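PDB 5WH9: 4-hydroxybenzoyl-CoA thioesterase, which probably hydrolyses the thioester of gentisyl-coenzyme A, as a hotdog-fold acyl-CoA thioesterase. Local coordinates for residues K52-V58 with E106-N112. Residues are numbered along the deposited sequence; the frame is centred on the assembly and turned at random.
Sequences KIGFPIV and EKRVWAN
In this hotdog fold, the chain leaving helix 45-50 joins the antiparallel sheet beside strand 99-111, with Gly54 facing Ala111 and Ile57 facing Arg108. Gly54 and Ala111 exchange two nearly straight backbone hydrogen bonds, Gly54 N to Ala111 O (3.0 Å) and Ala111 N to Gly54 O. Further along, Val109 N donates to Pro56 O and Val58 N to Lys107 O. Between these pairs the chain bends at Phe55, an example of a side chain supplying a donor where strand pairing is interrupted: Arg108 NH1 donates to Phe55 O at 2.9 Å, the oxygen lying in the guanidinium plane. The same NH1 sits at the edge of the Phe55 ring, 3.6 Å from CD2, while Ile57 CD1 lies over one guanidinium face, toward its rim. With CG beside its backbone N (chi1 -59°) and the chain extended to NE, Arg108 also reaches Glu106 OE2 in a salt bridge (NE, 2.8 Å). A leucine in place of Arg108 would probably leave Phe55 O without this donor and the carboxylates of Glu106 and Asp31 without their shared positive charge. At the other end, Gly54 O lies over one face of the Trp110 ring, and Ile53 CG2 approaches Trp110 NE1 to 3.3 Å. Helix 25-40 packs on Phe55, Glu106 and Arg108, its Asp31 salt-bridged to Arg108 and His35 edge-to-face with Phe55; strand 87-96 pairs with strand 99-111, and Tyr23 of the second subunit hydrogen-bonds Glu106 OE1.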
# COMPACT_ATOMS: atom_id res chain seq x y z
N LYS B 52 -6.56 23.23 -0.46
CA LYS B 52 -6.36 22.84 0.93
C LYS B 52 -7.64 22.69 1.71
O LYS B 52 -7.72 23.10 2.87
CB LYS B 52 -5.41 23.79 1.64
CG LYS B 52 -5.19 23.44 3.09
CD LYS B 52 -4.63 22.04 3.25
CE LYS B 52 -4.04 21.84 4.64
NZ LYS B 52 -5.03 22.04 5.73
N ILE B 53 -8.64 22.11 1.05
CA ILE B 53 -9.94 21.84 1.62
C ILE B 53 -10.10 20.34 1.64
O ILE B 53 -9.77 19.66 0.68
CB ILE B 53 -11.06 22.48 0.80
CG1 ILE B 53 -10.85 23.98 0.74
CG2 ILE B 53 -12.41 22.19 1.43
CD1 ILE B 53 -11.92 24.69 -0.05
N GLY B 54 -10.59 19.81 2.74
CA GLY B 54 -10.73 18.36 2.84
C GLY B 54 -11.97 17.91 3.58
O GLY B 54 -12.80 18.73 4.01
N PHE B 55 -12.11 16.59 3.73
CA PHE B 55 -13.26 15.98 4.39
C PHE B 55 -12.72 14.80 5.17
O PHE B 55 -13.05 13.65 4.88
CB PHE B 55 -14.31 15.54 3.37
CG PHE B 55 -13.73 15.15 2.05
CD1 PHE B 55 -13.40 16.11 1.11
CD2 PHE B 55 -13.44 13.82 1.76
CE1 PHE B 55 -12.82 15.76 -0.10
CE2 PHE B 55 -12.87 13.46 0.55
CZ PHE B 55 -12.56 14.43 -0.38
N PRO B 56 -11.89 15.09 6.18
CA PRO B 56 -11.15 14.09 6.97
C PRO B 56 -12.07 13.11 7.66
O PRO B 56 -13.17 13.46 8.07
CB PRO B 56 -10.44 14.95 8.01
CG PRO B 56 -10.32 16.29 7.37
CD PRO B 56 -11.60 16.46 6.63
N ILE B 57 -11.60 11.88 7.81
CA ILE B 57 -12.37 10.85 8.47
C ILE B 57 -12.30 11.08 9.98
O ILE B 57 -11.25 11.45 10.51
CB ILE B 57 -11.78 9.47 8.14
CG1 ILE B 57 -12.74 8.36 8.52
CG2 ILE B 57 -10.41 9.29 8.82
CD1 ILE B 57 -13.81 8.15 7.51
N VAL B 58 -13.42 10.88 10.69
CA VAL B 58 -13.35 10.85 12.16
C VAL B 58 -13.57 9.44 12.69
O VAL B 58 -13.11 9.11 13.80
CB VAL B 58 -14.36 11.80 12.81
CG1 VAL B 58 -13.88 13.23 12.71
CG2 VAL B 58 -15.67 11.69 12.15
N GLU B 106 -18.29 5.71 6.78
CA GLU B 106 -17.28 6.64 7.20
C GLU B 106 -18.02 7.82 7.84
O GLU B 106 -18.97 8.34 7.26
CB GLU B 106 -16.50 7.14 5.98
CG GLU B 106 -15.75 6.06 5.20
CD GLU B 106 -15.04 6.60 3.96
OE1 GLU B 106 -13.90 6.16 3.70
OE2 GLU B 106 -15.62 7.45 3.24
N LYS B 107 -17.62 8.21 9.04
CA LYS B 107 -18.00 9.52 9.55
C LYS B 107 -16.94 10.52 9.13
O LYS B 107 -15.75 10.32 9.41
CB LYS B 107 -18.12 9.52 11.06
CG LYS B 107 -18.64 10.84 11.63
CD LYS B 107 -19.28 10.66 13.01
CE LYS B 107 -19.70 12.02 13.57
NZ LYS B 107 -20.48 11.93 14.85
N ARG B 108 -17.34 11.59 8.46
CA ARG B 108 -16.39 12.60 8.02
C ARG B 108 -16.81 14.01 8.41
O ARG B 108 -18.00 14.31 8.58
CB ARG B 108 -16.15 12.52 6.51
CG ARG B 108 -15.62 11.18 5.99
CD ARG B 108 -15.43 11.25 4.48
NE ARG B 108 -14.84 10.05 3.89
CZ ARG B 108 -13.55 9.92 3.60
NH1 ARG B 108 -12.71 10.92 3.85
NH2 ARG B 108 -13.10 8.80 3.05
N VAL B 109 -15.83 14.89 8.54
CA VAL B 109 -16.10 16.29 8.84
C VAL B 109 -15.57 17.12 7.69
O VAL B 109 -15.04 16.56 6.74
CB VAL B 109 -15.45 16.72 10.17
CG1 VAL B 109 -16.07 15.95 11.32
CG2 VAL B 109 -13.95 16.52 10.12
N TRP B 110 -15.72 18.44 7.78
CA TRP B 110 -15.17 19.32 6.76
C TRP B 110 -14.08 20.16 7.39
O TRP B 110 -14.28 20.70 8.48
CB TRP B 110 -16.26 20.21 6.19
CG TRP B 110 -15.98 20.66 4.78
CD1 TRP B 110 -15.33 21.79 4.39
CD2 TRP B 110 -16.33 19.96 3.58
NE1 TRP B 110 -15.27 21.85 3.03
CE2 TRP B 110 -15.87 20.74 2.50
CE3 TRP B 110 -17.00 18.76 3.31
CZ2 TRP B 110 -16.06 20.36 1.17
CZ3 TRP B 110 -17.18 18.38 1.99
CH2 TRP B 110 -16.71 19.18 0.93
N ALA B 111 -12.93 20.25 6.73
CA ALA B 111 -11.80 21.01 7.27
C ALA B 111 -11.10 21.87 6.22
O ALA B 111 -11.29 21.67 5.01
CB ALA B 111 -10.80 20.08 7.95
N ASN B 112 -10.27 22.79 6.70
CA ASN B 112 -9.53 23.70 5.82
C ASN B 112 -8.04 23.80 6.18
O ASN B 112 -7.56 23.13 7.09
CB ASN B 112 -10.17 25.08 5.81
CG ASN B 112 -9.68 25.95 4.67
OD1 ASN B 112 -8.82 26.81 4.86
ND2 ASN B 112 -10.21 25.71 3.47